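Local coordinates for glycosyl hydrolase family 2, TIM barrel domain protein (PDB 6ED2) that is a bacterial beta-glucuronidase of glycosyl hydrolase family 2, expected to cleave glucuronic acid from beta-glucuronides, at residues Arg306-Arg317 with Arg618-Arg629; Leu266-Leu274 with Met366-Ile374. One frame throughout, in Å; residues are numbered along the deposited sequence.

Contact 1 of 2, residues Arg306-Arg317 with Arg618-Arg629; sequences RFLLNGSPVYLR and RWTTLPVDFKKR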
loop_
_atom_site.group_PDB
_atom_site.type_symbol
_atom_site.label_atom_id
_atom_site.label_comp_id
_atom_site.label_asym_id
_atom_site.label_seq_id
_atom_site.Cartn_x
_atom_site.Cartn_y
_atom_site.Cartn_z
ATOM N N ARG A 306 -14.768 -40.463 -11.157
ATOM C CA ARG A 306 -15.428 -39.208 -10.821
ATOM C C ARG A 306 -15.819 -39.207 -9.348
ATOM O O ARG A 306 -16.127 -40.260 -8.776
ATOM C CB ARG A 306 -16.677 -38.989 -11.678
ATOM C CG ARG A 306 -16.390 -38.894 -13.159
ATOM C CD ARG A 306 -16.047 -37.476 -13.535
ATOM N NE ARG A 306 -17.105 -36.877 -14.340
ATOM C CZ ARG A 306 -17.385 -35.577 -14.370
ATOM N NH1 ARG A 306 -18.367 -35.133 -15.143
ATOM N NH2 ARG A 306 -16.685 -34.721 -13.634
ATOM N N PHE A 307 -15.791 -38.013 -8.737
ATOM C CA PHE A 307 -16.382 -37.793 -7.413
ATOM C C PHE A 307 -17.900 -37.767 -7.558
ATOM O O PHE A 307 -18.451 -36.843 -8.165
ATOM C CB PHE A 307 -15.888 -36.479 -6.803
ATOM C CG PHE A 307 -14.407 -36.442 -6.542
ATOM C CD1 PHE A 307 -13.845 -37.235 -5.556
ATOM C CD2 PHE A 307 -13.578 -35.625 -7.297
ATOM C CE1 PHE A 307 -12.470 -37.234 -5.336
ATOM C CE2 PHE A 307 -12.204 -35.604 -7.076
ATOM C CZ PHE A 307 -11.645 -36.418 -6.096
ATOM N N LEU A 308 -18.590 -38.763 -7.009
ATOM C CA LEU A 308 -20.044 -38.836 -7.125
ATOM C C LEU A 308 -20.688 -38.450 -5.797
ATOM O O LEU A 308 -20.475 -39.117 -4.775
ATOM C CB LEU A 308 -20.497 -40.228 -7.549
ATOM C CG LEU A 308 -20.124 -40.658 -8.974
ATOM C CD1 LEU A 308 -20.801 -41.991 -9.302
ATOM C CD2 LEU A 308 -20.493 -39.588 -9.996
ATOM N N LEU A 309 -21.479 -37.382 -5.827
ATOM C CA LEU A 309 -22.273 -36.930 -4.696
ATOM C C LEU A 309 -23.730 -37.218 -5.017
ATOM O O LEU A 309 -24.270 -36.663 -5.980
ATOM C CB LEU A 309 -22.065 -35.434 -4.437
ATOM C CG LEU A 309 -22.956 -34.779 -3.373
ATOM C CD1 LEU A 309 -22.730 -35.400 -2.017
ATOM C CD2 LEU A 309 -22.674 -33.287 -3.309
ATOM N N ASN A 310 -24.365 -38.070 -4.211
ATOM C CA ASN A 310 -25.726 -38.525 -4.498
ATOM C C ASN A 310 -25.831 -39.067 -5.923
ATOM O O ASN A 310 -26.822 -38.860 -6.620
ATOM C CB ASN A 310 -26.740 -37.408 -4.263
ATOM C CG ASN A 310 -26.705 -36.897 -2.834
ATOM O OD1 ASN A 310 -26.389 -37.651 -1.917
ATOM N ND2 ASN A 310 -27.004 -35.618 -2.641
ATOM N N GLY A 311 -24.781 -39.756 -6.365
ATOM C CA GLY A 311 -24.785 -40.372 -7.675
ATOM C C GLY A 311 -24.539 -39.436 -8.837
ATOM O O GLY A 311 -24.636 -39.881 -9.982
ATOM N N SER A 312 -24.229 -38.157 -8.590
ATOM C CA SER A 312 -23.908 -37.215 -9.657
ATOM C C SER A 312 -22.490 -36.673 -9.499
ATOM O O SER A 312 -22.058 -36.383 -8.379
ATOM C CB SER A 312 -24.890 -36.038 -9.686
ATOM O OG SER A 312 -26.018 -36.355 -10.474
ATOM N N PRO A 313 -21.751 -36.514 -10.596
ATOM C CA PRO A 313 -20.354 -36.073 -10.489
ATOM C C PRO A 313 -20.241 -34.610 -10.097
ATOM O O PRO A 313 -21.059 -33.776 -10.491
ATOM C CB PRO A 313 -19.791 -36.323 -11.895
ATOM C CG PRO A 313 -20.996 -36.284 -12.794
ATOM C CD PRO A 313 -22.150 -36.809 -11.987
ATOM N N VAL A 314 -19.213 -34.304 -9.302
ATOM C CA VAL A 314 -18.921 -32.939 -8.872
ATOM C C VAL A 314 -17.465 -32.640 -9.180
ATOM O O VAL A 314 -16.575 -33.401 -8.780
ATOM C CB VAL A 314 -19.178 -32.719 -7.366
ATOM C CG1 VAL A 314 -18.789 -31.294 -6.989
ATOM C CG2 VAL A 314 -20.628 -32.962 -7.030
ATOM N N TYR A 315 -17.222 -31.531 -9.872
ATOM C CA TYR A 315 -15.871 -31.029 -10.073
ATOM C C TYR A 315 -15.538 -30.110 -8.901
ATOM O O TYR A 315 -16.189 -29.078 -8.712
ATOM C CB TYR A 315 -15.750 -30.299 -11.415
ATOM C CG TYR A 315 -14.355 -29.791 -11.674
ATOM C CD1 TYR A 315 -13.395 -30.601 -12.292
ATOM C CD2 TYR A 315 -13.973 -28.515 -11.263
ATOM C CE1 TYR A 315 -12.084 -30.138 -12.504
ATOM C CE2 TYR A 315 -12.679 -28.046 -11.473
ATOM C CZ TYR A 315 -11.741 -28.858 -12.091
ATOM O OH TYR A 315 -10.463 -28.376 -12.293
ATOM N N LEU A 316 -14.546 -30.501 -8.103
ATOM C CA LEU A 316 -14.235 -29.780 -6.878
ATOM C C LEU A 316 -13.510 -28.480 -7.215
ATOM O O LEU A 316 -12.588 -28.466 -8.040
ATOM C CB LEU A 316 -13.370 -30.646 -5.953
ATOM C CG LEU A 316 -13.779 -32.108 -5.662
ATOM C CD1 LEU A 316 -12.798 -32.806 -4.696
ATOM C CD2 LEU A 316 -15.199 -32.217 -5.114
ATOM N N ARG A 317 -13.937 -27.386 -6.587
ATOM C CA ARG A 317 -13.286 -26.087 -6.735
ATOM C C ARG A 317 -13.338 -25.379 -5.390
ATOM O O ARG A 317 -14.378 -25.382 -4.718
ATOM C CB ARG A 317 -13.953 -25.222 -7.824
ATOM C CG ARG A 317 -15.364 -24.745 -7.475
ATOM C CD ARG A 317 -16.228 -24.604 -8.713
ATOM N NE ARG A 317 -16.591 -25.914 -9.240
ATOM C CZ ARG A 317 -17.391 -26.112 -10.284
ATOM N NH1 ARG A 317 -17.926 -25.076 -10.923
ATOM N NH2 ARG A 317 -17.659 -27.350 -10.688
ATOM N N ARG A 618 -14.544 -17.928 -13.297
ATOM C CA ARG A 618 -14.313 -19.307 -13.714
ATOM C C ARG A 618 -15.218 -20.279 -12.957
ATOM O O ARG A 618 -15.924 -21.092 -13.568
ATOM C CB ARG A 618 -12.837 -19.674 -13.520
ATOM C CG ARG A 618 -12.510 -21.139 -13.818
ATOM C CD ARG A 618 -11.003 -21.404 -13.694
ATOM N NE ARG A 618 -10.702 -22.828 -13.615
ATOM C CZ ARG A 618 -10.537 -23.615 -14.680
ATOM N NH1 ARG A 618 -10.641 -23.110 -15.908
ATOM N NH2 ARG A 618 -10.267 -24.908 -14.519
ATOM N N TRP A 619 -15.229 -20.192 -11.625
ATOM C CA TRP A 619 -15.882 -21.218 -10.820
ATOM C C TRP A 619 -17.397 -21.173 -10.957
ATOM O O TRP A 619 -18.049 -22.216 -10.865
ATOM C CB TRP A 619 -15.475 -21.069 -9.357
ATOM C CG TRP A 619 -14.113 -21.616 -9.070
ATOM C CD1 TRP A 619 -13.338 -22.375 -9.904
ATOM C CD2 TRP A 619 -13.364 -21.452 -7.865
ATOM N NE1 TRP A 619 -12.146 -22.694 -9.287
ATOM C CE2 TRP A 619 -12.143 -22.142 -8.033
ATOM C CE3 TRP A 619 -13.606 -20.787 -6.652
ATOM C CZ2 TRP A 619 -11.169 -22.190 -7.033
ATOM C CZ3 TRP A 619 -12.636 -20.831 -5.672
ATOM C CH2 TRP A 619 -11.431 -21.523 -5.874
ATOM N N THR A 620 -17.975 -19.986 -11.154
ATOM C CA THR A 620 -19.412 -19.874 -11.379
ATOM C C THR A 620 -19.796 -20.135 -12.823
ATOM O O THR A 620 -20.979 -20.323 -13.102
ATOM C CB THR A 620 -19.931 -18.486 -10.971
ATOM O OG1 THR A 620 -19.371 -17.492 -11.835
ATOM C CG2 THR A 620 -19.577 -18.171 -9.507
ATOM N N THR A 621 -18.832 -20.151 -13.736
ATOM C CA THR A 621 -19.097 -20.516 -15.121
ATOM C C THR A 621 -18.955 -22.017 -15.362
ATOM O O THR A 621 -19.756 -22.597 -16.104
ATOM C CB THR A 621 -18.156 -19.740 -16.051
ATOM O OG1 THR A 621 -18.479 -18.348 -15.982
ATOM C CG2 THR A 621 -18.295 -20.213 -17.485
ATOM N N LEU A 622 -17.961 -22.665 -14.753
ATOM C CA LEU A 622 -17.831 -24.113 -14.897
ATOM C C LEU A 622 -19.074 -24.811 -14.344
ATOM O O LEU A 622 -19.488 -24.524 -13.208
ATOM C CB LEU A 622 -16.596 -24.629 -14.164
ATOM C CG LEU A 622 -15.229 -24.150 -14.648
ATOM C CD1 LEU A 622 -14.121 -24.723 -13.770
ATOM C CD2 LEU A 622 -15.020 -24.550 -16.107
ATOM N N PRO A 623 -19.684 -25.728 -15.092
ATOM C CA PRO A 623 -20.812 -26.492 -14.542
ATOM C C PRO A 623 -20.369 -27.361 -13.376
ATOM O O PRO A 623 -19.181 -27.665 -13.208
ATOM C CB PRO A 623 -21.289 -27.345 -15.729
ATOM C CG PRO A 623 -20.116 -27.435 -16.631
ATOM C CD PRO A 623 -19.385 -26.107 -16.483
ATOM N N VAL A 624 -21.348 -27.762 -12.557
ATOM C CA VAL A 624 -21.018 -28.527 -11.354
ATOM C C VAL A 624 -20.340 -29.842 -11.722
ATOM O O VAL A 624 -19.468 -30.329 -10.986
ATOM C CB VAL A 624 -22.280 -28.737 -10.486
ATOM C CG1 VAL A 624 -23.401 -29.331 -11.298
ATOM C CG2 VAL A 624 -21.973 -29.621 -9.280
ATOM N N ASP A 625 -20.679 -30.408 -12.888
ATOM C CA ASP A 625 -20.125 -31.678 -13.361
ATOM C C ASP A 625 -19.125 -31.483 -14.503
ATOM O O ASP A 625 -19.008 -32.328 -15.397
ATOM C CB ASP A 625 -21.249 -32.624 -13.786
ATOM C CG ASP A 625 -22.038 -32.096 -14.974
ATOM O OD1 ASP A 625 -22.095 -30.865 -15.160
ATOM O OD2 ASP A 625 -22.598 -32.915 -15.729
ATOM N N PHE A 626 -18.402 -30.367 -14.475
ATOM C CA PHE A 626 -17.319 -30.110 -15.411
ATOM C C PHE A 626 -16.348 -31.286 -15.466
ATOM O O PHE A 626 -16.110 -31.965 -14.460
ATOM C CB PHE A 626 -16.598 -28.843 -14.969
ATOM C CG PHE A 626 -15.442 -28.447 -15.834
ATOM C CD1 PHE A 626 -14.199 -28.202 -15.266
ATOM C CD2 PHE A 626 -15.608 -28.259 -17.200
ATOM C CE1 PHE A 626 -13.122 -27.806 -16.047
ATOM C CE2 PHE A 626 -14.542 -27.853 -17.998
ATOM C CZ PHE A 626 -13.289 -27.635 -17.423
ATOM N N LYS A 627 -15.809 -31.527 -16.666
ATOM C CA LYS A 627 -14.752 -32.497 -16.944
ATOM C C LYS A 627 -15.302 -33.910 -17.047
ATOM O O LYS A 627 -14.978 -34.768 -16.215
ATOM C CB LYS A 627 -13.644 -32.451 -15.890
ATOM C CG LYS A 627 -12.271 -32.588 -16.492
ATOM C CD LYS A 627 -11.841 -31.270 -17.103
ATOM C CE LYS A 627 -10.355 -31.208 -17.157
ATOM N NZ LYS A 627 -9.771 -31.378 -15.812
ATOM N N LYS A 628 -16.133 -34.150 -18.064
ATOM C CA LYS A 628 -16.596 -35.497 -18.348
ATOM C C LYS A 628 -15.407 -36.393 -18.677
ATOM O O LYS A 628 -14.399 -35.958 -19.241
ATOM C CB LYS A 628 -17.620 -35.487 -19.488
ATOM C CG LYS A 628 -18.988 -34.932 -19.057
ATOM C CD LYS A 628 -20.009 -34.906 -20.206
ATOM C CE LYS A 628 -21.375 -34.398 -19.734
ATOM N NZ LYS A 628 -21.275 -33.080 -19.031
ATOM N N ARG A 629 -15.528 -37.654 -18.302
ATOM C CA ARG A 629 -14.359 -38.491 -18.082
ATOM C C ARG A 629 -14.189 -39.543 -19.179
ATOM O O ARG A 629 -14.942 -39.555 -20.163
ATOM C CB ARG A 629 -14.496 -39.124 -16.695
ATOM C CG ARG A 629 -13.367 -39.943 -16.218
ATOM C CD ARG A 629 -12.263 -39.100 -15.670
ATOM N NE ARG A 629 -10.994 -39.774 -15.943
ATOM C CZ ARG A 629 -10.241 -40.364 -15.028
ATOM N NH1 ARG A 629 -9.101 -40.957 -15.387
ATOM N NH2 ARG A 629 -10.613 -40.344 -13.753
HETATM O O HOH W 1 -17.699 -38.814 -16.899
HETATM O O HOH W 2 -9.657 -28.769 -15.069
#
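Arg317 NH1 is held by two backbone carbonyls at once, Leu622 O at 2.8 Å and Trp619 O at 2.9 Å. It lies within the carbonyl plane of Trp619, whereas it stands well above the carbonyl plane of Leu622. The neighbouring nitrogen, NH2, gives a nearly straight bond to Pro623 O (3.0 Å), which Phe626 N approaches from the opposite face. NE and NH2 together grip Tyr315 O side-on; the four carbonyl oxygens all lie close to the guanidinium plane and together fix its rotation. The arginine thus illustrates how one cation can gather the carbonyls of a chain leaving a helix. Arg317 CB sits over the five-membered ring of Trp619, 3.5 Å from its centroid, as a CH-pi contact. Chi1 of Arg317 (68°) then carries CG across the same indole before later bends return the guanidinium to Tyr315 O. A leucine in its place, lacking these N-H groups, would probably set the chain after the helix free to shift, with the carbonyls of Trp619 and Leu622 left without these donors and that of Pro623 with one fewer.

Next along, Tyr315 N bonds to Val624 O at 2.8 Å, and the edge of Phe626 points at the face of the Tyr315 ring in a T-shaped pair with planes at 74°. Arg306 closes the far end: Asp625 O lies in its guanidinium plane and takes NH1 (2.9 Å), Phe626 O is tilted from that plane and takes NH2, and Lys627 O lies over one guanidinium face while Pro313 CB packs on the other. NH2 also hydrogen-bonds to Gln575 OE1.

Around this seam, Glu577 of strand 574-580 hydrogen-bonds to Tyr315 OH and Trp619 NE1 and forms a salt bridge with Arg618. The contact therefore ties the C-terminal end of helix 610-621 and the tail beyond it to strand 312-320, where the first and last strands of the TIM barrel pair.

Contact 2 of 2, residues Leu266-Leu274 with Met366-Ile374; sequences LWNVHAAYL and MADEEGFLI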
loop_
_atom_site.group_PDB
_atom_site.type_symbol
_atom_site.label_atom_id
_atom_site.label_comp_id
_atom_site.label_asym_id
_atom_site.label_seq_id
_atom_site.Cartn_x
_atom_site.Cartn_y
_atom_site.Cartn_z
ATOM N N LEU A 266 -32.440 -34.581 0.169
ATOM C CA LEU A 266 -31.023 -34.892 0.173
ATOM C C LEU A 266 -30.185 -33.640 0.404
ATOM O O LEU A 266 -30.530 -32.537 -0.029
ATOM C CB LEU A 266 -30.631 -35.546 -1.151
ATOM C CG LEU A 266 -31.314 -36.872 -1.468
ATOM C CD1 LEU A 266 -30.677 -37.505 -2.711
ATOM C CD2 LEU A 266 -31.250 -37.830 -0.273
ATOM N N TRP A 267 -29.072 -33.836 1.097
ATOM C CA TRP A 267 -28.053 -32.815 1.255
ATOM C C TRP A 267 -27.223 -32.722 -0.022
ATOM O O TRP A 267 -26.739 -33.736 -0.529
ATOM C CB TRP A 267 -27.189 -33.176 2.461
ATOM C CG TRP A 267 -26.194 -32.172 2.903
ATOM C CD1 TRP A 267 -26.291 -31.328 3.985
ATOM C CD2 TRP A 267 -24.897 -31.951 2.336
ATOM N NE1 TRP A 267 -25.139 -30.577 4.107
ATOM C CE2 TRP A 267 -24.271 -30.938 3.103
ATOM C CE3 TRP A 267 -24.209 -32.499 1.246
ATOM C CZ2 TRP A 267 -22.994 -30.468 2.809
ATOM C CZ3 TRP A 267 -22.938 -32.036 0.960
ATOM C CH2 TRP A 267 -22.339 -31.032 1.739
ATOM N N ASN A 268 -27.066 -31.508 -0.546
ATOM C CA ASN A 268 -26.395 -31.292 -1.819
ATOM C C ASN A 268 -25.469 -30.084 -1.750
ATOM O O ASN A 268 -25.625 -29.207 -0.898
ATOM C CB ASN A 268 -27.410 -31.089 -2.937
ATOM C CG ASN A 268 -27.488 -32.277 -3.841
ATOM O OD1 ASN A 268 -26.497 -32.635 -4.507
ATOM N ND2 ASN A 268 -28.652 -32.920 -3.865
ATOM N N VAL A 269 -24.513 -30.040 -2.685
ATOM C CA VAL A 269 -23.590 -28.916 -2.777
ATOM C C VAL A 269 -24.378 -27.627 -2.942
ATOM O O VAL A 269 -25.236 -27.519 -3.824
ATOM C CB VAL A 269 -22.615 -29.117 -3.950
ATOM C CG1 VAL A 269 -22.080 -27.767 -4.444
ATOM C CG2 VAL A 269 -21.475 -29.978 -3.530
ATOM N N HIS A 270 -24.104 -26.646 -2.080
ATOM C CA HIS A 270 -24.796 -25.358 -2.069
ATOM C C HIS A 270 -26.309 -25.501 -1.904
ATOM O O HIS A 270 -27.050 -24.541 -2.121
ATOM C CB HIS A 270 -24.482 -24.538 -3.331
ATOM C CG HIS A 270 -23.028 -24.194 -3.489
ATOM N ND1 HIS A 270 -22.402 -24.151 -4.717
ATOM C CD2 HIS A 270 -22.077 -23.886 -2.575
ATOM C CE1 HIS A 270 -21.134 -23.823 -4.554
ATOM N NE2 HIS A 270 -20.912 -23.652 -3.264
ATOM N N ALA A 271 -26.787 -26.675 -1.515
ATOM C CA ALA A 271 -28.207 -26.925 -1.343
ATOM C C ALA A 271 -28.362 -27.892 -0.172
ATOM O O ALA A 271 -28.895 -28.987 -0.286
ATOM C CB ALA A 271 -28.833 -27.481 -2.623
ATOM N N ALA A 272 -27.857 -27.483 0.981
ATOM C CA ALA A 272 -27.848 -28.374 2.126
ATOM C C ALA A 272 -29.267 -28.609 2.623
ATOM O O ALA A 272 -30.148 -27.766 2.464
ATOM C CB ALA A 272 -26.997 -27.792 3.249
ATOM N N TYR A 273 -29.484 -29.781 3.206
ATOM C CA TYR A 273 -30.670 -30.026 4.005
ATOM C C TYR A 273 -30.278 -30.900 5.179
ATOM O O TYR A 273 -29.653 -31.944 4.993
ATOM C CB TYR A 273 -31.784 -30.694 3.200
ATOM C CG TYR A 273 -33.122 -30.517 3.856
ATOM C CD1 TYR A 273 -33.894 -29.393 3.592
ATOM C CD2 TYR A 273 -33.603 -31.449 4.777
ATOM C CE1 TYR A 273 -35.115 -29.210 4.197
ATOM C CE2 TYR A 273 -34.832 -31.269 5.396
ATOM C CZ TYR A 273 -35.585 -30.146 5.093
ATOM O OH TYR A 273 -36.817 -29.948 5.680
ATOM N N LEU A 274 -30.639 -30.471 6.380
ATOM C CA LEU A 274 -30.264 -31.155 7.606
ATOM C C LEU A 274 -31.519 -31.635 8.320
ATOM O O LEU A 274 -32.565 -30.975 8.275
ATOM C CB LEU A 274 -29.438 -30.232 8.524
ATOM C CG LEU A 274 -28.063 -29.842 7.954
ATOM C CD1 LEU A 274 -27.327 -28.876 8.872
ATOM C CD2 LEU A 274 -27.198 -31.092 7.675
ATOM N N MET A 366 -20.855 -25.265 10.007
ATOM C CA MET A 366 -21.291 -24.270 9.031
ATOM C C MET A 366 -21.244 -24.835 7.619
ATOM O O MET A 366 -22.144 -24.574 6.814
ATOM C CB MET A 366 -20.437 -22.995 9.131
ATOM C CG MET A 366 -20.775 -21.961 8.036
ATOM S SD MET A 366 -20.704 -20.198 8.491
ATOM C CE MET A 366 -21.953 -20.170 9.781
ATOM N N ALA A 367 -20.183 -25.584 7.287
ATOM C CA ALA A 367 -20.162 -26.290 6.003
ATOM C C ALA A 367 -21.379 -27.196 5.860
ATOM O O ALA A 367 -21.988 -27.261 4.788
ATOM C CB ALA A 367 -18.871 -27.090 5.851
ATOM N N ASP A 368 -21.773 -27.873 6.947
ATOM C CA ASP A 368 -22.978 -28.699 6.908
ATOM C C ASP A 368 -24.196 -27.886 6.492
ATOM O O ASP A 368 -25.052 -28.374 5.744
ATOM C CB ASP A 368 -23.229 -29.343 8.274
ATOM C CG ASP A 368 -22.263 -30.482 8.585
ATOM O OD1 ASP A 368 -21.447 -30.887 7.716
ATOM O OD2 ASP A 368 -22.311 -30.975 9.729
ATOM N N GLU A 369 -24.291 -26.638 6.966
ATOM C CA GLU A 369 -25.470 -25.818 6.686
ATOM C C GLU A 369 -25.381 -25.119 5.341
ATOM O O GLU A 369 -26.412 -24.893 4.698
ATOM C CB GLU A 369 -25.664 -24.772 7.783
ATOM C CG GLU A 369 -26.169 -25.337 9.099
ATOM C CD GLU A 369 -26.298 -24.263 10.170
ATOM O OE1 GLU A 369 -26.200 -23.063 9.824
ATOM O OE2 GLU A 369 -26.492 -24.619 11.355
ATOM N N GLU A 370 -24.180 -24.766 4.891
ATOM C CA GLU A 370 -24.040 -24.090 3.607
ATOM C C GLU A 370 -23.838 -25.047 2.433
ATOM O O GLU A 370 -23.739 -24.587 1.291
ATOM C CB GLU A 370 -22.888 -23.091 3.672
ATOM C CG GLU A 370 -23.034 -22.103 4.830
ATOM C CD GLU A 370 -24.304 -21.261 4.744
ATOM O OE1 GLU A 370 -24.806 -20.993 3.621
ATOM O OE2 GLU A 370 -24.819 -20.884 5.814
ATOM N N GLY A 371 -23.766 -26.353 2.675
ATOM C CA GLY A 371 -23.565 -27.294 1.586
ATOM C C GLY A 371 -22.200 -27.193 0.936
ATOM O O GLY A 371 -22.096 -27.081 -0.288
ATOM N N PHE A 372 -21.147 -27.215 1.748
ATOM C CA PHE A 372 -19.771 -27.211 1.272
ATOM C C PHE A 372 -19.148 -28.580 1.513
ATOM O O PHE A 372 -19.486 -29.265 2.478
ATOM C CB PHE A 372 -18.936 -26.134 1.976
ATOM C CG PHE A 372 -18.982 -24.789 1.296
ATOM C CD1 PHE A 372 -20.032 -23.915 1.527
ATOM C CD2 PHE A 372 -17.974 -24.404 0.426
ATOM C CE1 PHE A 372 -20.076 -22.677 0.896
ATOM C CE2 PHE A 372 -18.016 -23.167 -0.216
ATOM C CZ PHE A 372 -19.066 -22.302 0.021
ATOM N N LEU A 373 -18.257 -28.983 0.610
ATOM C CA LEU A 373 -17.539 -30.243 0.716
ATOM C C LEU A 373 -16.192 -30.003 1.380
ATOM O O LEU A 373 -15.480 -29.056 1.033
ATOM C CB LEU A 373 -17.330 -30.863 -0.671
ATOM C CG LEU A 373 -18.571 -30.992 -1.545
ATOM C CD1 LEU A 373 -18.215 -31.551 -2.919
ATOM C CD2 LEU A 373 -19.595 -31.885 -0.845
ATOM N N ILE A 374 -15.828 -30.886 2.302
ATOM C CA ILE A 374 -14.594 -30.768 3.074
ATOM C C ILE A 374 -13.733 -32.004 2.851
ATOM O O ILE A 374 -14.212 -33.137 3.003
ATOM C CB ILE A 374 -14.888 -30.614 4.575
ATOM C CG1 ILE A 374 -15.631 -29.296 4.845
ATOM C CG2 ILE A 374 -13.593 -30.729 5.397
ATOM C CD1 ILE A 374 -15.799 -29.012 6.323
HETATM O O HOH W 3 -27.070 -24.646 1.757
#
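His270 and Gly371 come together with their CA atoms only 4.3 Å apart, and His270 N donates to Gly371 O in an almost perfectly straight bond of 2.7 Å that lands on a lone pair. This is a close fit of turn against turn: the type II turn Asn268-Ala271 meets the chain just where it leaves helix 361-370 through the positive phi of Gly371. Any side chain at Gly371 would run into Asn268 O and the backbone nitrogens of His270 and Ala271. Beside it Trp267 enters edge-on. With CG anti to the backbone N (chi1 -172°), the indole reaches along the helix end, where NE1 bonds in the ring plane to a lone pair of Asp368 O at 2.7 Å and CZ2 comes within 3.4 Å of Gly371 CA. The CB of Ala272 fills the neighbouring spot, 3.2 Å from Asp368 O, and Leu274 CD1 rests on Glu369 CG, at 3.7 Å. The Val269 and Leu373 side chains cross at about a right angle, CG2 of the valine 3.7 Å from CG of the leucine.

The outer side is looser. His270 lies at the surface, its ring presenting an edge to the face of Phe372 with centroids 5.3 Å apart, while NE2 bonds to Ala349 O. A water joins Ala272 N to Glu369 O, standing in for a direct bond. The Glu369 carboxylate turns to Arg294; Ser70 of a second subunit packs on Glu369 and Glu370.

Between the two segments the polar bonds are thus made by neutral N-H groups and main-chain oxygens. Donors offered to carbonyls at or just beyond the C-terminal end of a helix would be expected to suit its partial negative charge, and the loop before strand 275-283 is joined to the barrel by shape and backbone polarity, without a salt bridge across the seam.

Both contacts reach the barrel sheet and each deals with a chain leaving a helix, but they solve it differently. Contact 1 lies within the barrel domain, nearer the periphery, its centre about 23 Å from the centre of the chain; its buried arginines sit among main-chain carbonyls, while Val624 and the last two modelled residues, Lys628 and Arg629, are exposed. Contact 2 lies deeper, its centre about 17 Å from that point, and joins two domains with neutral donors, a glycine and apolar side chains, its exposed edge being small. The two abut: Asn310 ND2 of the hairpin in contact 1 probably bonds to Trp267 O of contact 2, at 2.8 Å, and Leu309 packs on Val269 and Leu316 on Leu373.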